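Local coordinates for protein putative uronate isomerase (Thermotoga maritima, PDB 4NAR) that is of unproven function but may have an activity related to lactate racemisation, since it carries a lactate racemase-type N-terminal domain, at residues 131-139 / 165-173; 211-222 / 237-248. One frame throughout, in Å; residues are numbered along the deposited sequence.

Two contacts that follow one another along the chain illustrate how separate sheets come to share one helix. Contact 1 closes first: it sets strand 130-135, one half of a two-stranded antiparallel sheet, against the loop that leads into helix 173-186. Contact 2 opens later and joins the hairpin of strands 217-227 and 231-240, within the seven-stranded mixed sheet, to helix 241-259. The centres of contact 1 and contact 2 lie about 15 Å apart. Helix 198-213 lies between them, since its Ile210 packs on Val134 and Val166 of contact 1 while its end supplies Phe211 to contact 2. Packing of Phe139 on Lys213 and Ile214, and of Ile165 on Phe245, brings the two contacts into direct van der Waals touch.

Contact 1 (131-139 / 165-173); sequences PIKVNRLLF and IVIPGIAST
Leu138 and Ile170 meet tip to tip, methyl against methyl, where the 3-10 turn that follows strand 130-135 faces the loop before helix 173-186. The strand belongs to a two-stranded antiparallel sheet with strand 107-113, so this is a case of a loop docked on a small sheet within the lactate racemase N-terminal family region. Ile170 CD1 comes within 3.6 Å of Leu138 CD1 and also touches CG and CD2 of Leu138. The isoleucine reaches it with CG1 wedged between its backbone N and carbonyl carbon (chi1 57°) and the rest of the chain extended.

Beside this pair, Val134 turns its CG1 branch to the loop, 4.0 Å from Ala171 CB, and more distantly toward Val166; Ile210 of helix 198-213 packs on both valines. The backbone grips at the same level: Asn135 N donates to Ile170 O over 2.9 Å, meeting the carbonyl nearly head-on, with a C=O...N angle of 166°. Asn135 is itself steadied from its polar end, because OD1 accepts from Leu137 N in an Asx turn at the start of the 3-10 segment 136-138, while ND2 bonds to His99 ND1. His99 NE2 bonds to Ala171 O, so the two ring nitrogens serve one segment each.

Lys133 sends NZ away to a salt bridge with Glu174, while its backbone O faces the loop. Ser172, at the N-cap position of helix 173-186, donates through OG to Lys133 O at 2.9 Å, tilted 34° from the carbonyl plane; the same Ser172 OG lies 3.4 Å from Lys133 CB.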
loop_
_atom_site.group_PDB
_atom_site.type_symbol
_atom_site.label_atom_id
_atom_site.label_comp_id
_atom_site.label_asym_id
_atom_site.label_seq_id
_atom_site.Cartn_x
_atom_site.Cartn_y
_atom_site.Cartn_z
ATOM N N PRO A 131 -3.064 21.108 1.146
ATOM C CA PRO A 131 -2.582 21.080 2.535
ATOM C C PRO A 131 -2.044 19.690 2.904
ATOM O O PRO A 131 -2.596 18.670 2.466
ATOM C CB PRO A 131 -3.836 21.416 3.354
ATOM C CG PRO A 131 -5.001 20.987 2.463
ATOM C CD PRO A 131 -4.533 21.225 1.050
ATOM N N ILE A 132 -0.961 19.662 3.679
ATOM C CA ILE A 132 -0.393 18.408 4.169
ATOM C C ILE A 132 -0.705 18.246 5.652
ATOM O O ILE A 132 -0.223 19.021 6.486
ATOM C CB ILE A 132 1.142 18.363 3.961
ATOM C CG1 ILE A 132 1.465 18.454 2.469
ATOM C CG2 ILE A 132 1.743 17.093 4.534
ATOM C CD1 ILE A 132 2.208 19.712 2.106
ATOM N N LYS A 133 -1.498 17.228 5.973
ATOM C CA LYS A 133 -1.901 16.978 7.354
ATOM C C LYS A 133 -1.621 15.532 7.752
ATOM O O LYS A 133 -2.084 14.586 7.082
ATOM C CB LYS A 133 -3.389 17.284 7.534
ATOM C CG LYS A 133 -3.785 18.689 7.123
ATOM C CD LYS A 133 -5.275 18.885 7.302
ATOM C CE LYS A 133 -5.762 20.120 6.554
ATOM N NZ LYS A 133 -7.131 19.882 6.005
ATOM N N VAL A 134 -0.870 15.359 8.840
ATOM C CA VAL A 134 -0.498 14.029 9.294
ATOM C C VAL A 134 -0.785 13.865 10.787
ATOM O O VAL A 134 -1.000 14.872 11.497
ATOM C CB VAL A 134 0.985 13.742 8.988
ATOM C CG1 VAL A 134 1.183 13.647 7.481
ATOM C CG2 VAL A 134 1.870 14.835 9.582
ATOM N N ASN A 135 -0.811 12.606 11.245
ATOM C CA ASN A 135 -1.165 12.303 12.629
ATOM C C ASN A 135 -0.344 13.176 13.557
ATOM O O ASN A 135 0.885 13.285 13.375
ATOM C CB ASN A 135 -0.896 10.837 12.983
ATOM C CG ASN A 135 -1.656 10.406 14.227
ATOM O OD1 ASN A 135 -1.370 10.869 15.328
ATOM N ND2 ASN A 135 -2.658 9.543 14.047
ATOM N N ARG A 136 -1.002 13.808 14.529
ATOM C CA ARG A 136 -0.307 14.789 15.365
ATOM C C ARG A 136 0.709 14.124 16.299
ATOM O O ARG A 136 1.597 14.799 16.838
ATOM C CB ARG A 136 -1.292 15.673 16.131
ATOM C CG ARG A 136 -2.359 14.890 16.862
ATOM C CD ARG A 136 -3.215 15.823 17.702
ATOM N NE ARG A 136 -3.320 15.316 19.071
ATOM C CZ ARG A 136 -2.737 15.872 20.131
ATOM N NH1 ARG A 136 -2.018 16.983 20.000
ATOM N NH2 ARG A 136 -2.892 15.323 21.331
ATOM N N LEU A 137 0.604 12.801 16.451
ATOM C CA LEU A 137 1.591 12.046 17.232
ATOM C C LEU A 137 3.031 12.271 16.784
ATOM O O LEU A 137 3.936 12.314 17.621
ATOM C CB LEU A 137 1.289 10.548 17.245
ATOM C CG LEU A 137 0.392 10.018 18.370
ATOM C CD1 LEU A 137 -0.026 8.591 18.029
ATOM C CD2 LEU A 137 1.113 10.049 19.721
ATOM N N LEU A 138 3.247 12.427 15.477
ATOM C CA LEU A 138 4.585 12.730 14.961
ATOM C C LEU A 138 5.287 13.894 15.647
ATOM O O LEU A 138 6.518 13.956 15.626
ATOM C CB LEU A 138 4.550 13.013 13.463
ATOM C CG LEU A 138 4.340 11.754 12.630
ATOM C CD1 LEU A 138 4.557 12.092 11.161
ATOM C CD2 LEU A 138 5.260 10.623 13.107
ATOM N N PHE A 139 4.522 14.806 16.252
ATOM C CA PHE A 139 5.100 16.051 16.768
ATOM C C PHE A 139 5.056 16.201 18.279
ATOM O O PHE A 139 5.335 17.280 18.802
ATOM C CB PHE A 139 4.459 17.257 16.074
ATOM C CG PHE A 139 4.373 17.081 14.587
ATOM C CD1 PHE A 139 5.529 17.127 13.801
ATOM C CD2 PHE A 139 3.159 16.796 13.982
ATOM C CE1 PHE A 139 5.464 16.924 12.426
ATOM C CE2 PHE A 139 3.083 16.587 12.605
ATOM C CZ PHE A 139 4.242 16.648 11.822
ATOM N N ILE A 165 5.103 4.998 4.133
ATOM C CA ILE A 165 4.544 4.782 5.449
ATOM C C ILE A 165 4.054 6.089 6.092
ATOM O O ILE A 165 3.154 6.068 6.938
ATOM C CB ILE A 165 5.533 4.064 6.377
ATOM C CG1 ILE A 165 4.824 3.647 7.675
ATOM C CG2 ILE A 165 6.740 4.943 6.665
ATOM C CD1 ILE A 165 5.538 2.535 8.441
ATOM N N VAL A 166 4.626 7.228 5.701
ATOM C CA VAL A 166 4.130 8.497 6.216
ATOM C C VAL A 166 2.901 8.923 5.400
ATOM O O VAL A 166 1.846 9.241 5.962
ATOM C CB VAL A 166 5.204 9.608 6.163
ATOM C CG1 VAL A 166 4.629 10.919 6.710
ATOM C CG2 VAL A 166 6.462 9.194 6.932
ATOM N N ILE A 167 3.043 8.916 4.075
ATOM C CA ILE A 167 1.952 9.245 3.155
ATOM C C ILE A 167 1.831 8.106 2.144
ATOM O O ILE A 167 2.777 7.876 1.378
ATOM C CB ILE A 167 2.239 10.536 2.371
ATOM C CG1 ILE A 167 2.532 11.690 3.339
ATOM C CG2 ILE A 167 1.049 10.884 1.466
ATOM C CD1 ILE A 167 3.012 12.928 2.658
ATOM N N PRO A 168 0.667 7.413 2.105
ATOM C CA PRO A 168 -0.590 7.738 2.811
ATOM C C PRO A 168 -0.699 7.250 4.257
ATOM O O PRO A 168 -1.690 7.593 4.915
ATOM C CB PRO A 168 -1.649 6.979 1.994
ATOM C CG PRO A 168 -0.899 5.728 1.528
ATOM C CD PRO A 168 0.502 6.254 1.197
ATOM N N GLY A 169 0.275 6.464 4.719
ATOM C CA GLY A 169 0.187 5.743 5.982
ATOM C C GLY A 169 -0.480 6.432 7.168
ATOM O O GLY A 169 -1.382 5.862 7.813
ATOM N N ILE A 170 -0.043 7.651 7.469
ATOM C CA ILE A 170 -0.570 8.369 8.619
ATOM C C ILE A 170 -0.940 9.795 8.224
ATOM O O ILE A 170 -0.780 10.754 8.998
ATOM C CB ILE A 170 0.458 8.392 9.761
ATOM C CG1 ILE A 170 1.763 9.023 9.253
ATOM C CG2 ILE A 170 0.682 6.970 10.315
ATOM C CD1 ILE A 170 2.849 9.097 10.268
ATOM N N ALA A 171 -1.446 9.920 7.008
ATOM C CA ALA A 171 -1.768 11.225 6.450
ATOM C C ALA A 171 -3.292 11.404 6.386
ATOM O O ALA A 171 -4.049 10.901 7.252
ATOM C CB ALA A 171 -1.133 11.375 5.067
ATOM N N SER A 172 -3.743 12.102 5.351
ATOM C CA SER A 172 -5.159 12.338 5.189
ATOM C C SER A 172 -5.532 12.631 3.746
ATOM O O SER A 172 -4.692 12.583 2.834
ATOM C CB SER A 172 -5.629 13.461 6.122
ATOM O OG SER A 172 -4.780 14.596 6.039
ATOM N N THR A 173 -6.798 12.990 3.582
ATOM C CA THR A 173 -7.496 12.965 2.312
ATOM C C THR A 173 -6.875 13.759 1.169
ATOM O O THR A 173 -6.710 13.229 0.068
ATOM C CB THR A 173 -8.938 13.436 2.522
ATOM O OG1 THR A 173 -9.594 12.477 3.354
ATOM C CG2 THR A 173 -9.677 13.534 1.203
HETATM O O HOH W 1 -3.699 16.087 3.191
#

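Contact 2 (211-222 / 237-248); sequences FEKIKARSFTLN and YIDEGYEGFLRA
The Phe211 ring is held between Tyr242 CA, over one face toward the rim, and Ile214 CD1, centred over the opposite face. Phe211 CZ approaches Phe245 CE1 to 3.3 Å, the two rings oblique with planes at 69°. Phe245 in turn carries Thr220 CB over the centre of one face, a CH-pi contact 3.6 Å from CB to the ring centroid, while Phe147 meets the ring edge-to-face. On the other side of the sheet, Phe219 CZ covers one face of the Arg217 guanidinium near its rim. The guanidinium's edge grips the carboxylate side-on, Arg217 NE to Glu240 OE2 at 2.7 Å and Arg217 NH2 to Glu240 OE1 at 2.6 Å, so two bonds fix its rotation; a water links OE2 to Ser218 N.

Thr220 OG1 bonds to Asn149 ND2 and to a water shared with Asn222 ND2 and Phe245 O, while Thr220 CG2 packs 3.8 Å from Ala248 CB. Thr220 and Asp239 exchange backbone bonds as a hydrogen-bonded pair, as do Asn222 and Tyr237, and Gly241 N adds one more, to Ser218 O, just past the paired register. This is an antiparallel beta hairpin whose second strand turns at Gly241 into a helix that folds back over the face bearing Thr220 and Asn222.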
loop_
_atom_site.group_PDB
_atom_site.type_symbol
_atom_site.label_atom_id
_atom_site.label_comp_id
_atom_site.label_asym_id
_atom_site.label_seq_id
_atom_site.Cartn_x
_atom_site.Cartn_y
_atom_site.Cartn_z
ATOM N N PHE A 211 9.300 16.221 8.027
ATOM C CA PHE A 211 10.501 15.900 8.801
ATOM C C PHE A 211 11.195 17.113 9.400
ATOM O O PHE A 211 11.901 17.011 10.415
ATOM C CB PHE A 211 11.463 15.041 8.000
ATOM C CG PHE A 211 11.068 13.603 7.975
ATOM C CD1 PHE A 211 11.735 12.676 8.759
ATOM C CD2 PHE A 211 9.984 13.185 7.203
ATOM C CE1 PHE A 211 11.347 11.335 8.747
ATOM C CE2 PHE A 211 9.583 11.878 7.192
ATOM C CZ PHE A 211 10.260 10.940 7.961
ATOM N N GLU A 212 10.972 18.259 8.772
ATOM C CA GLU A 212 11.402 19.534 9.319
ATOM C C GLU A 212 10.792 19.779 10.704
ATOM O O GLU A 212 11.484 20.216 11.624
ATOM C CB GLU A 212 10.980 20.654 8.378
ATOM C CG GLU A 212 12.128 21.510 7.869
ATOM C CD GLU A 212 11.710 22.957 7.684
ATOM O OE1 GLU A 212 10.567 23.196 7.219
ATOM O OE2 GLU A 212 12.509 23.852 8.032
ATOM N N LYS A 213 9.497 19.503 10.857
ATOM C CA LYS A 213 8.817 19.806 12.116
ATOM C C LYS A 213 8.987 18.725 13.206
ATOM O O LYS A 213 8.764 18.992 14.391
ATOM C CB LYS A 213 7.339 20.121 11.871
ATOM C CG LYS A 213 7.106 21.442 11.126
ATOM C CD LYS A 213 7.659 22.634 11.922
ATOM C CE LYS A 213 8.610 23.492 11.063
ATOM N NZ LYS A 213 9.705 24.115 11.879
ATOM N N ILE A 214 9.391 17.518 12.813
ATOM C CA ILE A 214 9.683 16.459 13.787
ATOM C C ILE A 214 10.958 16.770 14.559
ATOM O O ILE A 214 12.016 16.937 13.955
ATOM C CB ILE A 214 9.879 15.090 13.106
ATOM C CG1 ILE A 214 8.568 14.622 12.475
ATOM C CG2 ILE A 214 10.445 14.056 14.103
ATOM C CD1 ILE A 214 8.747 13.427 11.571
ATOM N N LYS A 215 10.860 16.833 15.887
ATOM C CA LYS A 215 12.036 17.085 16.728
ATOM C C LYS A 215 12.727 15.820 17.235
ATOM O O LYS A 215 13.929 15.841 17.500
ATOM C CB LYS A 215 11.693 18.004 17.904
ATOM C CG LYS A 215 10.223 18.036 18.264
ATOM C CD LYS A 215 9.780 19.488 18.475
ATOM C CE LYS A 215 10.731 20.246 19.410
ATOM N NZ LYS A 215 11.196 21.532 18.810
ATOM N N ALA A 216 11.975 14.731 17.380
ATOM C CA ALA A 216 12.585 13.434 17.675
ATOM C C ALA A 216 13.594 13.064 16.582
ATOM O O ALA A 216 13.506 13.566 15.458
ATOM C CB ALA A 216 11.518 12.353 17.768
ATOM N N ARG A 217 14.550 12.195 16.912
ATOM C CA ARG A 217 15.351 11.518 15.884
ATOM C C ARG A 217 14.466 10.497 15.162
ATOM O O ARG A 217 13.726 9.749 15.811
ATOM C CB ARG A 217 16.548 10.793 16.505
ATOM C CG ARG A 217 17.581 11.697 17.186
ATOM C CD ARG A 217 18.762 10.862 17.691
ATOM N NE ARG A 217 19.518 10.253 16.592
ATOM C CZ ARG A 217 20.538 9.411 16.750
ATOM N NH1 ARG A 217 20.929 9.054 17.975
ATOM N NH2 ARG A 217 21.161 8.920 15.679
ATOM N N SER A 218 14.547 10.456 13.833
ATOM C CA SER A 218 13.661 9.602 13.028
ATOM C C SER A 218 14.378 8.470 12.303
ATOM O O SER A 218 15.303 8.712 11.529
ATOM C CB SER A 218 12.947 10.440 11.970
ATOM O OG SER A 218 11.955 11.237 12.576
ATOM N N PHE A 219 13.919 7.240 12.486
ATOM C CA PHE A 219 14.580 6.134 11.817
ATOM C C PHE A 219 13.690 5.427 10.837
ATOM O O PHE A 219 12.488 5.289 11.049
ATOM C CB PHE A 219 15.157 5.158 12.841
ATOM C CG PHE A 219 16.117 5.817 13.787
ATOM C CD1 PHE A 219 17.444 6.027 13.413
ATOM C CD2 PHE A 219 15.679 6.308 15.016
ATOM C CE1 PHE A 219 18.339 6.681 14.271
ATOM C CE2 PHE A 219 16.570 6.967 15.888
ATOM C CZ PHE A 219 17.900 7.156 15.510
ATOM N N THR A 220 14.288 5.016 9.733
ATOM C CA THR A 220 13.610 4.133 8.813
ATOM C C THR A 220 14.207 2.743 8.947
ATOM O O THR A 220 15.434 2.566 8.980
ATOM C CB THR A 220 13.684 4.614 7.344
ATOM O OG1 THR A 220 13.082 3.623 6.502
ATOM C CG2 THR A 220 15.144 4.857 6.885
ATOM N N LEU A 221 13.328 1.764 9.084
ATOM C CA LEU A 221 13.724 0.371 9.133
ATOM C C LEU A 221 12.968 -0.276 7.969
ATOM O O LEU A 221 11.813 -0.694 8.111
ATOM C CB LEU A 221 13.369 -0.234 10.501
ATOM C CG LEU A 221 14.022 0.489 11.695
ATOM C CD1 LEU A 221 13.192 1.664 12.196
ATOM C CD2 LEU A 221 14.326 -0.461 12.850
ATOM N N ASN A 222 13.620 -0.285 6.805
ATOM C CA ASN A 222 12.992 -0.622 5.532
ATOM C C ASN A 222 13.213 -2.113 5.210
ATOM O O ASN A 222 14.328 -2.547 4.886
ATOM C CB ASN A 222 13.567 0.282 4.431
ATOM C CG ASN A 222 12.708 0.305 3.162
ATOM O OD1 ASN A 222 11.962 -0.645 2.872
ATOM N ND2 ASN A 222 12.805 1.404 2.400
ATOM N N TYR A 237 16.979 -2.466 5.860
ATOM C CA TYR A 237 17.834 -1.305 5.651
ATOM C C TYR A 237 17.494 -0.226 6.678
ATOM O O TYR A 237 16.421 0.398 6.617
ATOM C CB TYR A 237 17.697 -0.789 4.219
ATOM C CG TYR A 237 18.137 -1.800 3.190
ATOM C CD1 TYR A 237 19.291 -2.556 3.381
ATOM C CD2 TYR A 237 17.399 -2.018 2.031
ATOM C CE1 TYR A 237 19.708 -3.498 2.440
ATOM C CE2 TYR A 237 17.799 -2.958 1.087
ATOM C CZ TYR A 237 18.961 -3.695 1.296
ATOM O OH TYR A 237 19.381 -4.632 0.365
ATOM N N ILE A 238 18.402 -0.014 7.628
ATOM C CA ILE A 238 18.169 0.920 8.721
ATOM C C ILE A 238 18.889 2.236 8.444
ATOM O O ILE A 238 20.078 2.237 8.141
ATOM C CB ILE A 238 18.670 0.336 10.057
ATOM C CG1 ILE A 238 18.070 -1.062 10.282
ATOM C CG2 ILE A 238 18.361 1.294 11.215
ATOM C CD1 ILE A 238 18.317 -1.657 11.674
ATOM N N ASP A 239 18.180 3.356 8.549
ATOM C CA ASP A 239 18.788 4.638 8.252
ATOM C C ASP A 239 18.069 5.754 8.999
ATOM O O ASP A 239 17.084 5.505 9.705
ATOM C CB ASP A 239 18.782 4.876 6.747
ATOM C CG ASP A 239 19.860 5.854 6.305
ATOM O OD1 ASP A 239 20.310 6.680 7.150
ATOM O OD2 ASP A 239 20.241 5.809 5.109
ATOM N N GLU A 240 18.553 6.984 8.863
ATOM C CA GLU A 240 18.065 8.054 9.737
ATOM C C GLU A 240 17.664 9.333 8.988
ATOM O O GLU A 240 18.330 9.756 8.034
ATOM C CB GLU A 240 19.095 8.364 10.850
ATOM C CG GLU A 240 18.681 9.532 11.765
ATOM C CD GLU A 240 19.532 9.694 13.035
ATOM O OE1 GLU A 240 20.635 9.096 13.136
ATOM O OE2 GLU A 240 19.089 10.446 13.943
ATOM N N GLY A 241 16.567 9.945 9.424
ATOM C CA GLY A 241 16.139 11.227 8.886
ATOM C C GLY A 241 15.586 11.112 7.473
ATOM O O GLY A 241 15.615 10.031 6.855
ATOM N N TYR A 242 15.070 12.232 6.969
ATOM C CA TYR A 242 14.507 12.310 5.627
ATOM C C TYR A 242 15.415 11.657 4.580
ATOM O O TYR A 242 14.983 10.750 3.848
ATOM C CB TYR A 242 14.222 13.776 5.276
ATOM C CG TYR A 242 13.721 14.005 3.865
ATOM C CD1 TYR A 242 12.390 13.759 3.530
ATOM C CD2 TYR A 242 14.575 14.499 2.865
ATOM C CE1 TYR A 242 11.917 13.971 2.227
ATOM C CE2 TYR A 242 14.106 14.720 1.550
ATOM C CZ TYR A 242 12.779 14.447 1.243
ATOM O OH TYR A 242 12.315 14.662 -0.037
ATOM N N GLU A 243 16.668 12.113 4.516
ATOM C CA GLU A 243 17.620 11.608 3.518
ATOM C C GLU A 243 17.853 10.110 3.690
ATOM O O GLU A 243 18.126 9.397 2.711
ATOM C CB GLU A 243 18.971 12.344 3.601
ATOM C CG GLU A 243 18.897 13.839 3.359
ATOM C CD GLU A 243 18.618 14.189 1.892
ATOM O OE1 GLU A 243 18.595 13.254 1.039
ATOM O OE2 GLU A 243 18.428 15.405 1.595
ATOM N N GLY A 244 17.766 9.641 4.935
ATOM C CA GLY A 244 17.905 8.228 5.213
ATOM C C GLY A 244 16.783 7.434 4.573
ATOM O O GLY A 244 17.012 6.339 4.022
ATOM N N PHE A 245 15.569 7.983 4.652
ATOM C CA PHE A 245 14.392 7.326 4.104
ATOM C C PHE A 245 14.595 7.115 2.609
ATOM O O PHE A 245 14.295 6.042 2.074
ATOM C CB PHE A 245 13.156 8.194 4.322
ATOM C CG PHE A 245 12.298 7.761 5.470
ATOM C CD1 PHE A 245 12.449 8.332 6.733
ATOM C CD2 PHE A 245 11.309 6.795 5.281
ATOM C CE1 PHE A 245 11.641 7.934 7.789
ATOM C CE2 PHE A 245 10.489 6.393 6.337
ATOM C CZ PHE A 245 10.647 6.967 7.584
ATOM N N LEU A 246 15.090 8.163 1.949
ATOM C CA LEU A 246 15.409 8.134 0.520
ATOM C C LEU A 246 16.450 7.060 0.159
ATOM O O LEU A 246 16.242 6.285 -0.776
ATOM C CB LEU A 246 15.867 9.526 0.054
ATOM C CG LEU A 246 14.780 10.453 -0.527
ATOM C CD1 LEU A 246 13.395 10.178 0.051
ATOM C CD2 LEU A 246 15.126 11.937 -0.347
ATOM N N ARG A 247 17.558 7.012 0.900
ATOM C CA ARG A 247 18.609 6.013 0.657
ATOM C C ARG A 247 18.114 4.570 0.852
ATOM O O ARG A 247 18.284 3.716 -0.024
ATOM C CB ARG A 247 19.809 6.258 1.579
ATOM C CG ARG A 247 20.631 7.515 1.254
ATOM C CD ARG A 247 21.907 7.556 2.107
ATOM N NE ARG A 247 21.583 7.722 3.523
ATOM C CZ ARG A 247 21.506 8.905 4.131
ATOM N NH1 ARG A 247 21.753 10.020 3.449
ATOM N NH2 ARG A 247 21.194 8.979 5.420
ATOM N N ALA A 248 17.511 4.315 2.015
ATOM C CA ALA A 248 16.986 2.991 2.353
ATOM C C ALA A 248 15.950 2.513 1.339
ATOM O O ALA A 248 15.947 1.327 0.959
ATOM C CB ALA A 248 16.400 2.980 3.775
HETATM O O HOH W 2 16.700 11.909 12.805
HETATM O O HOH W 3 13.038 3.889 3.748
#